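Local atomic coordinates of copper-transporting ATPase (Sulfolobus solfataricus, PDB entry 2YJ4), a protein that probably uses the energy of ATP hydrolysis to carry metal cations across the membrane, this piece holding the nucleotide-binding and phosphorylation domains of the pump. Residues S220-N225 / N232-I237; T30-K35 / V201-D206. The protein carries 1 engineered substitution. One frame throughout, in Å; residues are numbered along the deposited sequence.

Interaction 1: residues S220-N225 / N232-I237; sequences SVAMGN and NVADII
A234, D235, I236 and I237 meet strand 219-223 where a parallel beta-alpha-beta unit closes: the chain leaves that strand, turns through helix 228-231 and comes back alongside as strand 236-238, within the Rossmann-like sheet of a HAD-type phosphorylation domain. Ahead of the returning strand, the methyl of A234 lies against that of A222, CB to CB 3.5 Å. D235 follows and clasps the start of the pairing around S220. Its backbone N gives a hydrogen bond to S220 OG at 2.9 Å, and a weak one to S220 O. The OG is placed for this by a chi1 of 53°, which sets it between the backbone N and the carbonyl carbon of its own residue. In return S220 N donates to D235 OD2 at 2.9 Å, meeting the carboxylate on its anti side and 24° out of its plane. The other oxygen, OD1, is held by N18 ND2, so both ends of the carboxylate are gripped and its rotation is fixed. At I236 the regular ladder begins: its N donates to S220 O, and its O receives A222 N at 2.9 Å, so the backbone of I236 bridges the residues before and after V221. On the face carrying V221 and I236, V221 CG1 and I236 CG2 touch at 4.1 Å, and V221 also packs on L246 of helix 243-250. I237 turns to the other face, with A222. The end of its side chain folds back toward the preceding strand, bringing CD1 to 3.9 Å from A222 CB.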
loop_
_atom_site.group_PDB
_atom_site.type_symbol
_atom_site.label_atom_id
_atom_site.label_comp_id
_atom_site.label_asym_id
_atom_site.label_seq_id
_atom_site.Cartn_x
_atom_site.Cartn_y
_atom_site.Cartn_z
ATOM N N SER A 220 2.984 -17.674 2.159
ATOM C CA SER A 220 2.770 -16.269 2.395
ATOM C C SER A 220 4.086 -15.540 2.649
ATOM O O SER A 220 4.923 -16.001 3.425
ATOM C CB SER A 220 1.815 -16.088 3.574
ATOM O OG SER A 220 2.276 -16.803 4.703
ATOM N N VAL A 221 4.243 -14.400 1.988
ATOM C CA VAL A 221 5.373 -13.529 2.209
ATOM C C VAL A 221 4.917 -12.167 2.732
ATOM O O VAL A 221 4.050 -11.529 2.149
ATOM C CB VAL A 221 6.184 -13.331 0.910
ATOM C CG1 VAL A 221 7.488 -12.607 1.210
ATOM C CG2 VAL A 221 6.463 -14.679 0.235
ATOM N N ALA A 222 5.502 -11.730 3.839
ATOM C CA ALA A 222 5.292 -10.376 4.336
ATOM C C ALA A 222 6.503 -9.494 3.974
ATOM O O ALA A 222 7.639 -9.977 3.894
ATOM C CB ALA A 222 5.083 -10.399 5.823
ATOM N N MET A 223 6.262 -8.209 3.743
ATOM C CA MET A 223 7.348 -7.275 3.494
ATOM C C MET A 223 8.106 -6.952 4.779
ATOM O O MET A 223 7.575 -7.103 5.882
ATOM C CB MET A 223 6.801 -5.985 2.900
ATOM C CG MET A 223 6.142 -6.173 1.551
ATOM S SD MET A 223 7.290 -6.756 0.304
ATOM C CE MET A 223 8.449 -5.379 0.271
ATOM N N GLY A 224 9.351 -6.507 4.635
ATOM C CA GLY A 224 10.123 -6.058 5.776
ATOM C C GLY A 224 9.477 -4.897 6.509
ATOM O O GLY A 224 9.314 -4.929 7.729
ATOM N N ASN A 225 9.091 -3.865 5.770
ATOM C CA ASN A 225 8.470 -2.706 6.405
ATOM C C ASN A 225 7.022 -2.989 6.797
ATOM O O ASN A 225 6.265 -2.074 7.113
ATOM C CB ASN A 225 8.580 -1.457 5.519
ATOM C CG ASN A 225 8.247 -1.739 4.058
ATOM O OD1 ASN A 225 7.077 -1.959 3.691
ATOM N ND2 ASN A 225 9.277 -1.723 3.208
ATOM N N ASN A 232 3.602 -12.043 11.800
ATOM C CA ASN A 232 3.434 -13.200 12.682
ATOM C C ASN A 232 2.568 -14.284 12.040
ATOM O O ASN A 232 2.241 -15.285 12.678
ATOM C CB ASN A 232 2.813 -12.823 14.033
ATOM C CG ASN A 232 3.271 -11.471 14.548
ATOM O OD1 ASN A 232 2.454 -10.682 15.036
ATOM N ND2 ASN A 232 4.572 -11.193 14.452
ATOM N N VAL A 233 2.187 -14.074 10.784
ATOM C CA VAL A 233 1.324 -15.018 10.085
ATOM C C VAL A 233 1.950 -15.464 8.755
ATOM O O VAL A 233 1.485 -16.431 8.131
ATOM C CB VAL A 233 -0.097 -14.420 9.875
ATOM C CG1 VAL A 233 -0.391 -14.185 8.398
ATOM C CG2 VAL A 233 -1.135 -15.318 10.503
ATOM N N ALA A 234 3.012 -14.759 8.351
ATOM C CA ALA A 234 3.731 -15.023 7.102
ATOM C C ALA A 234 4.715 -16.179 7.214
ATOM O O ALA A 234 5.360 -16.348 8.247
ATOM C CB ALA A 234 4.459 -13.789 6.646
ATOM N N ASP A 235 4.832 -16.962 6.142
ATOM C CA ASP A 235 5.819 -18.033 6.077
ATOM C C ASP A 235 7.214 -17.437 5.937
ATOM O O ASP A 235 8.170 -17.947 6.505
ATOM C CB ASP A 235 5.550 -18.954 4.883
ATOM C CG ASP A 235 4.280 -19.757 5.039
ATOM O OD1 ASP A 235 4.099 -20.366 6.117
ATOM O OD2 ASP A 235 3.460 -19.766 4.090
ATOM N N ILE A 236 7.301 -16.348 5.178
ATOM C CA ILE A 236 8.560 -15.720 4.830
ATOM C C ILE A 236 8.497 -14.217 5.051
ATOM O O ILE A 236 7.487 -13.584 4.739
ATOM C CB ILE A 236 8.884 -15.956 3.345
ATOM C CG1 ILE A 236 9.013 -17.454 3.055
ATOM C CG2 ILE A 236 10.149 -15.220 2.950
ATOM C CD1 ILE A 236 9.151 -17.778 1.591
ATOM N N ILE A 237 9.571 -13.642 5.581
ATOM C CA ILE A 237 9.691 -12.198 5.625
ATOM C C ILE A 237 10.763 -11.724 4.662
ATOM O O ILE A 237 11.930 -12.105 4.787
ATOM C CB ILE A 237 10.083 -11.671 7.011
ATOM C CG1 ILE A 237 9.291 -12.356 8.116
ATOM C CG2 ILE A 237 9.840 -10.192 7.063
ATOM C CD1 ILE A 237 7.819 -12.082 8.036
#

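Interaction 2: residues T30-K35 / V201-D206; sequences TIIFNK and VLMIGD. Engineered in segment 30-35: N34 (natural residue Asp).
N34, the engineered replacement for the natural Asp, reaches across to M203, I204 and G205 at the end of strand 201-205. Its CB sits 3.6 Å from I204 O and near G205 CA. CG follows, placed beside the residue's own backbone N by a chi1 of -69°, and from it the amide parts in two directions. ND2 donates to I204 O at 3.2 Å, coming from above the carbonyl plane, 44° out of it, while N34 N also donates to the same oxygen in the backbone ladder; one carbonyl thus takes two donors from one residue. ND2 also makes a weak bond to M203 SD, whereas OD1 points to K187, an ATP-binding residue, in a weak hydrogen bond. These are the C-terminal ends of the central parallel strands of the HAD-fold sheet, and in P-type ATPases the natural Asp at this point is the one that is phosphorylated; a phosphate ion, probably from the crystallisation liquor, lies about 4 Å from the N34 side chain, nearest atoms. Earlier in the strands the ladder is regular, with L202 N to T30 O at 2.8 Å. On the face carrying I31 and F33, I204 CD1 lies 3.4 Å from F33 CE1, the two side chains running side by side. Cutting F33 back to an alanine takes the ring away and would probably leave I204 CD1 without its neighbour, opening a gap beside T38 and L39 of helix 35-39. On the other face the side chains of I32 and V201 cross, with I32 CD1 3.5 Å from V201 CG1.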
loop_
_atom_site.group_PDB
_atom_site.type_symbol
_atom_site.label_atom_id
_atom_site.label_comp_id
_atom_site.label_asym_id
_atom_site.label_seq_id
_atom_site.Cartn_x
_atom_site.Cartn_y
_atom_site.Cartn_z
ATOM N N THR A 30 0.126 -19.653 -8.823
ATOM C CA THR A 30 -0.519 -18.347 -8.783
ATOM C C THR A 30 0.171 -17.446 -7.770
ATOM O O THR A 30 0.322 -17.813 -6.603
ATOM C CB THR A 30 -2.004 -18.477 -8.429
ATOM O OG1 THR A 30 -2.643 -19.346 -9.371
ATOM C CG2 THR A 30 -2.686 -17.116 -8.449
ATOM N N ILE A 31 0.608 -16.278 -8.229
ATOM C CA ILE A 31 1.286 -15.308 -7.371
ATOM C C ILE A 31 0.402 -14.085 -7.224
ATOM O O ILE A 31 0.134 -13.392 -8.213
ATOM C CB ILE A 31 2.642 -14.846 -7.968
ATOM C CG1 ILE A 31 3.501 -16.043 -8.350
ATOM C CG2 ILE A 31 3.420 -13.987 -6.958
ATOM C CD1 ILE A 31 4.199 -16.679 -7.163
ATOM N N ILE A 32 -0.061 -13.817 -6.009
ATOM C CA ILE A 32 -0.917 -12.648 -5.802
ATOM C C ILE A 32 -0.209 -11.535 -5.047
ATOM O O ILE A 32 0.322 -11.761 -3.967
ATOM C CB ILE A 32 -2.182 -12.989 -5.036
ATOM C CG1 ILE A 32 -2.993 -14.059 -5.782
ATOM C CG2 ILE A 32 -3.012 -11.734 -4.860
ATOM C CD1 ILE A 32 -4.188 -14.612 -4.967
ATOM N N PHE A 33 -0.180 -10.343 -5.624
ATOM C CA PHE A 33 0.395 -9.210 -4.923
ATOM C C PHE A 33 -0.682 -8.334 -4.350
ATOM O O PHE A 33 -1.546 -7.872 -5.087
ATOM C CB PHE A 33 1.221 -8.357 -5.866
ATOM C CG PHE A 33 2.490 -9.006 -6.308
ATOM C CD1 PHE A 33 3.647 -8.875 -5.556
ATOM C CD2 PHE A 33 2.532 -9.744 -7.476
ATOM C CE1 PHE A 33 4.828 -9.463 -5.963
ATOM C CE2 PHE A 33 3.711 -10.338 -7.893
ATOM C CZ PHE A 33 4.863 -10.195 -7.135
ATOM N N ASN A 34 -0.639 -8.106 -3.042
ATOM C CA ASN A 34 -1.327 -6.955 -2.476
ATOM C C ASN A 34 -0.578 -5.705 -2.903
ATOM O O ASN A 34 0.650 -5.679 -2.880
ATOM C CB ASN A 34 -1.391 -7.037 -0.959
ATOM C CG ASN A 34 -2.297 -8.143 -0.487
ATOM O OD1 ASN A 34 -3.527 -8.015 -0.536
ATOM N ND2 ASN A 34 -1.698 -9.253 -0.027
ATOM N N LYS A 35 -1.307 -4.675 -3.307
ATOM C CA LYS A 35 -0.678 -3.480 -3.843
ATOM C C LYS A 35 0.149 -2.725 -2.799
ATOM O O LYS A 35 1.382 -2.744 -2.843
ATOM C CB LYS A 35 -1.717 -2.539 -4.464
ATOM C CG LYS A 35 -1.097 -1.473 -5.366
ATOM C CD LYS A 35 -1.955 -0.232 -5.585
ATOM C CE LYS A 35 -1.906 0.689 -4.384
ATOM N NZ LYS A 35 -2.045 2.122 -4.772
ATOM N N VAL A 201 -1.475 -20.910 -4.202
ATOM C CA VAL A 201 -1.296 -19.477 -4.194
ATOM C C VAL A 201 -0.165 -19.025 -3.283
ATOM O O VAL A 201 -0.096 -19.405 -2.102
ATOM C CB VAL A 201 -2.605 -18.788 -3.780
ATOM C CG1 VAL A 201 -2.389 -17.272 -3.621
ATOM C CG2 VAL A 201 -3.702 -19.104 -4.798
ATOM N N LEU A 202 0.734 -18.229 -3.851
ATOM C CA LEU A 202 1.749 -17.538 -3.064
ATOM C C LEU A 202 1.373 -16.069 -3.066
ATOM O O LEU A 202 1.093 -15.502 -4.126
ATOM C CB LEU A 202 3.152 -17.731 -3.649
ATOM C CG LEU A 202 4.284 -17.128 -2.799
ATOM C CD1 LEU A 202 5.577 -17.886 -2.982
ATOM C CD2 LEU A 202 4.481 -15.649 -3.086
ATOM N N MET A 203 1.329 -15.461 -1.886
ATOM C CA MET A 203 0.904 -14.068 -1.783
ATOM C C MET A 203 1.912 -13.251 -1.030
ATOM O O MET A 203 2.445 -13.676 -0.005
ATOM C CB MET A 203 -0.468 -13.919 -1.105
ATOM C CG MET A 203 -0.795 -12.472 -0.639
ATOM S SD MET A 203 -2.467 -12.348 0.058
ATOM C CE MET A 203 -3.215 -13.634 -0.931
ATOM N N ILE A 204 2.169 -12.065 -1.554
ATOM C CA ILE A 204 2.995 -11.114 -0.856
ATOM C C ILE A 204 2.095 -9.994 -0.338
ATOM O O ILE A 204 1.270 -9.460 -1.077
ATOM C CB ILE A 204 4.123 -10.572 -1.752
ATOM C CG1 ILE A 204 4.923 -11.730 -2.342
ATOM C CG2 ILE A 204 5.051 -9.682 -0.950
ATOM C CD1 ILE A 204 4.589 -12.056 -3.777
ATOM N N GLY A 205 2.252 -9.666 0.938
ATOM C CA GLY A 205 1.456 -8.631 1.568
ATOM C C GLY A 205 2.267 -7.751 2.499
ATOM O O GLY A 205 3.476 -7.935 2.658
ATOM N N ASP A 206 1.579 -6.811 3.139
ATOM C CA ASP A 206 2.210 -5.755 3.920
ATOM C C ASP A 206 1.141 -4.900 4.574
ATOM O O ASP A 206 0.463 -4.110 3.902
ATOM C CB ASP A 206 3.040 -4.853 3.006
ATOM C CG ASP A 206 3.616 -3.650 3.732
ATOM O OD1 ASP A 206 2.830 -2.735 4.072
ATOM O OD2 ASP A 206 4.856 -3.616 3.954
#

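How the interactions relate
Both interactions are parallel strand pairings in one sheet, and strands 201-205 and 219-223 stand next to each other in it: V221 N and O probably bond to M203 O and G205 N, so the two ladders run on into one another. Interaction 2 lies in the middle of the sheet, with every touching residue buried, and joins strands far apart in sequence. Interaction 1 sits nearer the sheet's margin, closes a short local crossover, and includes partly exposed residues. Its side-chain polar bonds gather where the pairing starts, at a serine and an aspartate; those of interaction 2 lie at the strands' C-terminal ends, next to ATP-binding residues.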